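Side-chain contacts in Mgp-operon protein 3 (PDB 6RJ1), which is a surface adhesion protein of Mycoplasma pneumoniae that, with its partner P1, probably attaches the cell to sialylated host glycans: residues Val545-Leu550 with Asp817-Leu822; Tyr638-Asp643 with Ala648-Leu653. One frame throughout, in Å; residues are numbered along the deposited sequence.

How the contacts relate
Both contacts reach the same mixed sheet, in which strands 549-563 and 650-654 are antiparallel neighbours, yet their centres lie 41 Å apart and they do not touch. In sequence, both segments of contact 2 fall between the two segments of contact 1. Contact 1 is a surface contact between residues distant in sequence: a hairpin turn of this sheet meets a turn of the five-stranded antiparallel sheet that includes strand 808-815, and an imidazole and a carboxylate side chain do most of the work. Contact 2 is local and partly buried. There a loop folds back on the residues leading into strand 650-654, and the chemistry is almost wholly apolar.

Contact 1 (Val545-Leu550 with Asp817-Leu822); sequences VVADHL and DTDKLL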
ATOM      1  N   VAL A 545     -15.643  -8.718   4.432  1.00 70.46           N
ATOM      2  CA  VAL A 545     -17.061  -8.401   4.592  1.00 70.93           C
ATOM      3  C   VAL A 545     -17.516  -8.725   6.024  1.00 75.33           C
ATOM      4  O   VAL A 545     -17.071  -9.711   6.617  1.00 74.68           O
ATOM      5  CB  VAL A 545     -17.992  -8.994   3.497  1.00 75.24           C
ATOM      6  CG1 VAL A 545     -17.597  -8.508   2.104  1.00 74.82           C
ATOM      7  CG2 VAL A 545     -18.038 -10.519   3.546  1.00 75.47           C
ATOM      8  N   VAL A 546     -18.363  -7.860   6.583  1.00 72.77           N
ATOM      9  CA  VAL A 546     -18.895  -7.982   7.943  1.00 73.17           C
ATOM     10  C   VAL A 546     -20.171  -7.133   8.048  1.00 78.98           C
ATOM     11  O   VAL A 546     -20.186  -5.998   7.565  1.00 79.19           O
ATOM     12  CB  VAL A 546     -17.819  -7.658   9.042  1.00 76.73           C
ATOM     13  CG1 VAL A 546     -17.232  -6.250   8.894  1.00 76.14           C
ATOM     14  CG2 VAL A 546     -18.346  -7.894  10.455  1.00 76.28           C
ATOM     15  N   ALA A 547     -21.246  -7.702   8.637  1.00 76.65           N
ATOM     16  CA  ALA A 547     -22.551  -7.051   8.821  1.00 76.59           C
ATOM     17  C   ALA A 547     -23.063  -6.371   7.533  1.00 80.46           C
ATOM     18  O   ALA A 547     -23.423  -5.189   7.560  1.00 79.33           O
ATOM     19  CB  ALA A 547     -22.497  -6.062   9.988  1.00 77.22           C
ATOM     20  N   ASP A 548     -23.046  -7.132   6.400  1.00 77.80           N
ATOM     21  CA  ASP A 548     -23.466  -6.729   5.043  1.00 78.28           C
ATOM     22  C   ASP A 548     -22.704  -5.494   4.501  1.00 81.42           C
ATOM     23  O   ASP A 548     -23.199  -4.785   3.617  1.00 81.55           O
ATOM     24  CB  ASP A 548     -24.998  -6.533   4.954  1.00 80.99           C
ATOM     25  CG  ASP A 548     -25.818  -7.772   5.255  1.00100.78           C
ATOM     26  OD1 ASP A 548     -25.482  -8.855   4.717  1.00104.00           O
ATOM     27  OD2 ASP A 548     -26.810  -7.660   6.013  1.00108.08           O
ATOM     28  N   HIS A 549     -21.480  -5.280   4.997  1.00 76.74           N
ATOM     29  CA  HIS A 549     -20.631  -4.156   4.620  1.00 76.04           C
ATOM     30  C   HIS A 549     -19.213  -4.604   4.328  1.00 77.80           C
ATOM     31  O   HIS A 549     -18.739  -5.582   4.913  1.00 76.59           O
ATOM     32  CB  HIS A 549     -20.598  -3.125   5.756  1.00 77.07           C
ATOM     33  CG  HIS A 549     -21.820  -2.269   5.850  1.00 81.01           C
ATOM     34  ND1 HIS A 549     -23.027  -2.776   6.305  1.00 82.96           N
ATOM     35  CD2 HIS A 549     -21.976  -0.955   5.568  1.00 83.16           C
ATOM     36  CE1 HIS A 549     -23.880  -1.769   6.257  1.00 82.64           C
ATOM     37  NE2 HIS A 549     -23.291  -0.650   5.829  1.00 83.08           N
ATOM     38  N   LEU A 550     -18.524  -3.856   3.449  1.00 73.36           N
ATOM     39  CA  LEU A 550     -17.134  -4.104   3.097  1.00 72.56           C
ATOM     40  C   LEU A 550     -16.219  -3.231   3.965  1.00 74.72           C
ATOM     41  O   LEU A 550     -16.442  -2.034   4.113  1.00 74.47           O
ATOM     42  CB  LEU A 550     -16.871  -3.840   1.602  1.00 72.54           C
ATOM     43  CG  LEU A 550     -15.413  -4.031   1.136  1.00 77.42           C
ATOM     44  CD1 LEU A 550     -15.125  -5.480   0.799  1.00 77.85           C
ATOM     45  CD2 LEU A 550     -15.071  -3.116  -0.021  1.00 78.75           C
ATOM     46  N   ASP A 817     -24.452  -0.316  15.468  1.00 92.85           N
ATOM     47  CA  ASP A 817     -25.820   0.202  15.404  1.00 93.50           C
ATOM     48  C   ASP A 817     -26.050   1.096  14.175  1.00 97.48           C
ATOM     49  O   ASP A 817     -27.206   1.291  13.783  1.00 98.34           O
ATOM     50  CB  ASP A 817     -26.186   0.965  16.694  1.00 95.69           C
ATOM     51  CG  ASP A 817     -25.895   0.230  17.990  1.00109.47           C
ATOM     52  OD1 ASP A 817     -26.196  -0.989  18.066  1.00111.22           O
ATOM     53  OD2 ASP A 817     -25.384   0.876  18.935  1.00113.81           O
ATOM     54  N   THR A 818     -24.961   1.651  13.588  1.00 91.57           N
ATOM     55  CA  THR A 818     -25.021   2.547  12.426  1.00 90.82           C
ATOM     56  C   THR A 818     -24.186   2.056  11.231  1.00 93.89           C
ATOM     57  O   THR A 818     -24.342   2.592  10.129  1.00 94.02           O
ATOM     58  CB  THR A 818     -24.587   3.980  12.808  1.00 98.94           C
ATOM     59  OG1 THR A 818     -23.209   3.985  13.199  1.00 95.88           O
ATOM     60  CG2 THR A 818     -25.475   4.613  13.883  1.00 97.28           C
ATOM     61  N   ASP A 819     -23.286   1.065  11.458  1.00 88.69           N
ATOM     62  CA  ASP A 819     -22.369   0.484  10.469  1.00 87.47           C
ATOM     63  C   ASP A 819     -21.451   1.565   9.881  1.00 90.21           C
ATOM     64  O   ASP A 819     -21.265   1.683   8.665  1.00 90.42           O
ATOM     65  CB  ASP A 819     -23.101  -0.361   9.407  1.00 89.09           C
ATOM     66  CG  ASP A 819     -23.879  -1.528   9.986  1.00101.26           C
ATOM     67  OD1 ASP A 819     -23.262  -2.368  10.680  1.00102.34           O
ATOM     68  OD2 ASP A 819     -25.102  -1.604   9.744  1.00108.00           O
ATOM     69  N   LYS A 820     -20.894   2.367  10.797  1.00 85.25           N
ATOM     70  CA  LYS A 820     -19.983   3.482  10.551  1.00 84.28           C
ATOM     71  C   LYS A 820     -18.748   3.323  11.455  1.00 87.51           C
ATOM     72  O   LYS A 820     -18.724   2.430  12.301  1.00 87.16           O
ATOM     73  CB  LYS A 820     -20.699   4.815  10.850  1.00 86.16           C
ATOM     74  CG  LYS A 820     -21.777   5.189   9.841  1.00100.77           C
ATOM     75  CD  LYS A 820     -22.573   6.398  10.305  1.00114.03           C
ATOM     76  CE  LYS A 820     -23.577   6.862   9.278  1.00130.07           C
ATOM     77  NZ  LYS A 820     -22.951   7.739   8.252  1.00142.70           N
ATOM     78  N   LEU A 821     -17.730   4.181  11.275  1.00 83.43           N
ATOM     79  CA  LEU A 821     -16.506   4.191  12.083  1.00 82.76           C
ATOM     80  C   LEU A 821     -16.839   4.601  13.524  1.00 87.12           C
ATOM     81  O   LEU A 821     -17.678   5.484  13.716  1.00 86.66           O
ATOM     82  CB  LEU A 821     -15.516   5.194  11.468  1.00 82.47           C
ATOM     83  CG  LEU A 821     -14.360   4.670  10.604  1.00 86.15           C
ATOM     84  CD1 LEU A 821     -14.821   3.699   9.542  1.00 86.43           C
ATOM     85  CD2 LEU A 821     -13.692   5.806   9.909  1.00 86.91           C
ATOM     86  N   LEU A 822     -16.216   3.949  14.530  1.00 84.74           N
ATOM     87  CA  LEU A 822     -16.461   4.255  15.944  1.00 85.32           C
ATOM     88  C   LEU A 822     -15.913   5.639  16.325  1.00 95.28           C
ATOM     89  O   LEU A 822     -14.708   5.887  16.232  1.00 94.79           O
ATOM     90  CB  LEU A 822     -15.915   3.146  16.856  1.00 84.78           C
ATOM     91  CG  LEU A 822     -16.413   3.135  18.308  1.00 88.44           C
ATOM     92  CD1 LEU A 822     -17.870   2.694  18.403  1.00 88.44           C
ATOM     93  CD2 LEU A 822     -15.549   2.231  19.170  1.00 89.09           C
TER
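His549 and Asp819 bury most of the surface here, and Ala547 adds a smaller patch. The contact joins two tight turns: the type I' turn Val546-His549 of the hairpin between strands 538-546 and 549-563, and the turn ending in a G1 beta bulge, where Asp819 and Lys820 both face Asn815. Asp819 approaches over one face of the imidazole. Its CB lies 3.7 Å from the ring centroid and 20° off the ring normal, a CH-pi contact displaced toward the CE1-NE2 bond, where Asp819 CB is 3.5 Å from His549 CE1. The carboxylate continues past the CE1/ND1 rim rather than over the ring centre, its plane inclined by 32°, with Asp819 OD2 3.7 Å from His549 CE1. Asp819 OD2 and His549 ND1 stay 4.2 Å apart, so no salt bridge forms, although the carboxylate could still favour a protonated imidazole. His549 ND1 instead donates to Ala547 O at 2.7 Å; the bond is nearly straight and close to the ring plane, but ND1 is tilted out of the carbonyl plane. That bond fixes the ring rotation and presents a face to Asp819. His549 CG lies beside the backbone N (chi1 -77°), which turns the ring edge back toward Ala547. Asp819 OD1 has its polar partner in Tyr799 OH, on strand 799-805, and on the hairpin side Ala547 CB packs 3.8 Å from Asp819 OD1.

Contact 2 (Tyr638-Asp643 with Ala648-Leu653); sequences YPVKSD and AKIASL
Tyr638 and Ile650 run past each other in opposite directions, so the phenol end of one reaches the branch of the other. Tyr638 OH comes within 3.5 Å of Ile650 CG2, an approach of a hydroxyl to a methyl. Further back along the ring, Tyr638 CE2 lies 4.4 Å from Ile650 CG1, which meets the ring obliquely. With CG anti to the backbone N (chi1 -165°), the tyrosine ring is directed toward Ile650, and Pro639 CD sits over one ring face, toward the rim. An inverse gamma turn centred on Pro639, closed by Val640 N to Tyr638 O at 2.8 Å, bends the loop and brings Val640 in next to the tyrosine. The loop thus folds over the first residue of strand 650-654 and the approach to it, in the mixed sheet where this strand lies antiparallel to strand 549-563. Leu577 of strand 575-577 touches both Tyr638 and Ile650. Val640 divides its two methyls between partners: CG1 packs on Ala648 CB at 4.0 Å, whereas CG2 sits in plane at the Tyr638 ring edge and faces Ile650 CG1 at 4.4 Å. Ile650 is held at its backbone as well, its N bonding to Asn525 OD1 and its O to Asn527 ND2.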
ATOM      1  N   TYR A 638       2.730  26.680  -2.952  1.00 56.75           N
ATOM      2  CA  TYR A 638       3.319  25.660  -3.830  1.00 56.48           C
ATOM      3  C   TYR A 638       4.675  26.126  -4.426  1.00 61.45           C
ATOM      4  O   TYR A 638       4.785  27.286  -4.816  1.00 59.68           O
ATOM      5  CB  TYR A 638       2.324  25.255  -4.952  1.00 56.51           C
ATOM      6  CG  TYR A 638       2.707  23.979  -5.667  1.00 56.93           C
ATOM      7  CD1 TYR A 638       2.320  22.739  -5.176  1.00 57.72           C
ATOM      8  CD2 TYR A 638       3.512  24.008  -6.799  1.00 59.00           C
ATOM      9  CE1 TYR A 638       2.729  21.555  -5.792  1.00 58.55           C
ATOM     10  CE2 TYR A 638       3.948  22.830  -7.409  1.00 59.45           C
ATOM     11  CZ  TYR A 638       3.540  21.608  -6.913  1.00 65.31           C
ATOM     12  OH  TYR A 638       3.936  20.456  -7.542  1.00 68.24           O
ATOM     13  N   PRO A 639       5.694  25.228  -4.522  1.00 59.55           N
ATOM     14  CA  PRO A 639       7.011  25.640  -5.064  1.00 59.68           C
ATOM     15  C   PRO A 639       7.083  25.918  -6.575  1.00 64.84           C
ATOM     16  O   PRO A 639       7.768  25.204  -7.315  1.00 64.80           O
ATOM     17  CB  PRO A 639       7.926  24.480  -4.662  1.00 61.21           C
ATOM     18  CG  PRO A 639       7.025  23.303  -4.592  1.00 65.23           C
ATOM     19  CD  PRO A 639       5.733  23.831  -4.042  1.00 60.42           C
ATOM     20  N   VAL A 640       6.400  26.983  -7.023  1.00 62.10           N
ATOM     21  CA  VAL A 640       6.377  27.497  -8.400  1.00 61.87           C
ATOM     22  C   VAL A 640       6.437  29.026  -8.293  1.00 67.35           C
ATOM     23  O   VAL A 640       5.550  29.622  -7.660  1.00 67.52           O
ATOM     24  CB  VAL A 640       5.149  27.011  -9.228  1.00 65.04           C
ATOM     25  CG1 VAL A 640       4.983  27.813 -10.519  1.00 64.41           C
ATOM     26  CG2 VAL A 640       5.245  25.523  -9.542  1.00 64.93           C
ATOM     27  N   LYS A 641       7.495  29.653  -8.888  1.00 63.77           N
ATOM     28  CA  LYS A 641       7.710  31.110  -8.894  1.00 62.82           C
ATOM     29  C   LYS A 641       6.509  31.811  -9.532  1.00 68.47           C
ATOM     30  O   LYS A 641       6.020  31.361 -10.567  1.00 67.67           O
ATOM     31  CB  LYS A 641       9.009  31.475  -9.633  1.00 64.13           C
ATOM     32  CG  LYS A 641       9.633  32.773  -9.133  1.00 85.03           C
ATOM     33  CD  LYS A 641      10.647  33.368 -10.107  1.00 97.49           C
ATOM     34  CE  LYS A 641      12.077  33.003  -9.798  1.00109.56           C
ATOM     35  NZ  LYS A 641      12.988  33.431 -10.886  1.00119.95           N
ATOM     36  N   SER A 642       6.019  32.888  -8.891  1.00 67.65           N
ATOM     37  CA  SER A 642       4.854  33.678  -9.315  1.00 68.27           C
ATOM     38  C   SER A 642       4.791  33.973 -10.823  1.00 74.80           C
ATOM     39  O   SER A 642       3.729  33.789 -11.422  1.00 75.58           O
ATOM     40  CB  SER A 642       4.759  34.974  -8.512  1.00 71.85           C
ATOM     41  OG  SER A 642       3.416  35.249  -8.146  1.00 82.59           O
ATOM     42  N   ASP A 643       5.923  34.405 -11.436  1.00 71.20           N
ATOM     43  CA  ASP A 643       5.997  34.710 -12.868  1.00 70.58           C
ATOM     44  C   ASP A 643       5.863  33.462 -13.764  1.00 75.26           C
ATOM     45  O   ASP A 643       5.465  33.592 -14.924  1.00 76.67           O
ATOM     46  CB  ASP A 643       7.268  35.523 -13.202  1.00 72.62           C
ATOM     47  CG  ASP A 643       8.602  34.791 -13.167  1.00 87.34           C
ATOM     48  OD1 ASP A 643       8.632  33.623 -12.725  1.00 89.42           O
ATOM     49  OD2 ASP A 643       9.618  35.389 -13.591  1.00 94.46           O
ATOM     50  N   ALA A 648       3.773  27.085 -16.098  1.00 67.93           N
ATOM     51  CA  ALA A 648       4.216  25.895 -15.360  1.00 66.20           C
ATOM     52  C   ALA A 648       3.666  24.595 -15.935  1.00 69.84           C
ATOM     53  O   ALA A 648       2.514  24.550 -16.365  1.00 69.65           O
ATOM     54  CB  ALA A 648       3.849  26.019 -13.894  1.00 66.41           C
ATOM     55  N   LYS A 649       4.513  23.541 -15.953  1.00 65.66           N
ATOM     56  CA  LYS A 649       4.192  22.210 -16.473  1.00 64.57           C
ATOM     57  C   LYS A 649       4.556  21.155 -15.438  1.00 67.81           C
ATOM     58  O   LYS A 649       5.673  20.634 -15.450  1.00 68.43           O
ATOM     59  CB  LYS A 649       4.938  21.937 -17.791  1.00 67.02           C
ATOM     60  CG  LYS A 649       4.706  22.963 -18.887  1.00 79.22           C
ATOM     61  CD  LYS A 649       5.732  22.843 -20.005  1.00 86.03           C
ATOM     62  CE  LYS A 649       6.091  24.184 -20.584  1.00 99.67           C
ATOM     63  NZ  LYS A 649       4.942  24.850 -21.258  1.00109.92           N
ATOM     64  N   ILE A 650       3.629  20.874 -14.507  1.00 62.26           N
ATOM     65  CA  ILE A 650       3.825  19.885 -13.449  1.00 60.92           C
ATOM     66  C   ILE A 650       2.984  18.634 -13.747  1.00 62.96           C
ATOM     67  O   ILE A 650       1.769  18.731 -13.870  1.00 62.15           O
ATOM     68  CB  ILE A 650       3.566  20.485 -12.020  1.00 63.32           C
ATOM     69  CG1 ILE A 650       4.459  21.727 -11.687  1.00 63.36           C
ATOM     70  CG2 ILE A 650       3.672  19.426 -10.922  1.00 62.42           C
ATOM     71  CD1 ILE A 650       5.957  21.831 -12.108  1.00 67.26           C
ATOM     72  N   ALA A 651       3.646  17.474 -13.883  1.00 58.00           N
ATOM     73  CA  ALA A 651       3.006  16.189 -14.157  1.00 56.61           C
ATOM     74  C   ALA A 651       2.935  15.365 -12.879  1.00 60.58           C
ATOM     75  O   ALA A 651       3.447  15.811 -11.860  1.00 60.76           O
ATOM     76  CB  ALA A 651       3.784  15.449 -15.217  1.00 56.98           C
ATOM     77  N   SER A 652       2.292  14.183 -12.913  1.00 56.91           N
ATOM     78  CA  SER A 652       2.138  13.318 -11.733  1.00 56.02           C
ATOM     79  C   SER A 652       3.160  12.197 -11.662  1.00 58.82           C
ATOM     80  O   SER A 652       3.553  11.627 -12.685  1.00 58.09           O
ATOM     81  CB  SER A 652       0.726  12.744 -11.649  1.00 58.14           C
ATOM     82  OG  SER A 652      -0.190  13.681 -11.109  1.00 64.21           O
ATOM     83  N   LEU A 653       3.546  11.853 -10.429  1.00 54.21           N
ATOM     84  CA  LEU A 653       4.515  10.812 -10.135  1.00 53.50           C
ATOM     85  C   LEU A 653       4.020   9.966  -8.941  1.00 56.82           C
ATOM     86  O   LEU A 653       3.667  10.522  -7.901  1.00 56.98           O
ATOM     87  CB  LEU A 653       5.867  11.502  -9.838  1.00 53.62           C
ATOM     88  CG  LEU A 653       7.044  10.655  -9.355  1.00 57.90           C
ATOM     89  CD1 LEU A 653       8.334  11.206  -9.908  1.00 58.44           C
ATOM     90  CD2 LEU A 653       7.117  10.629  -7.832  1.00 57.12           C
TER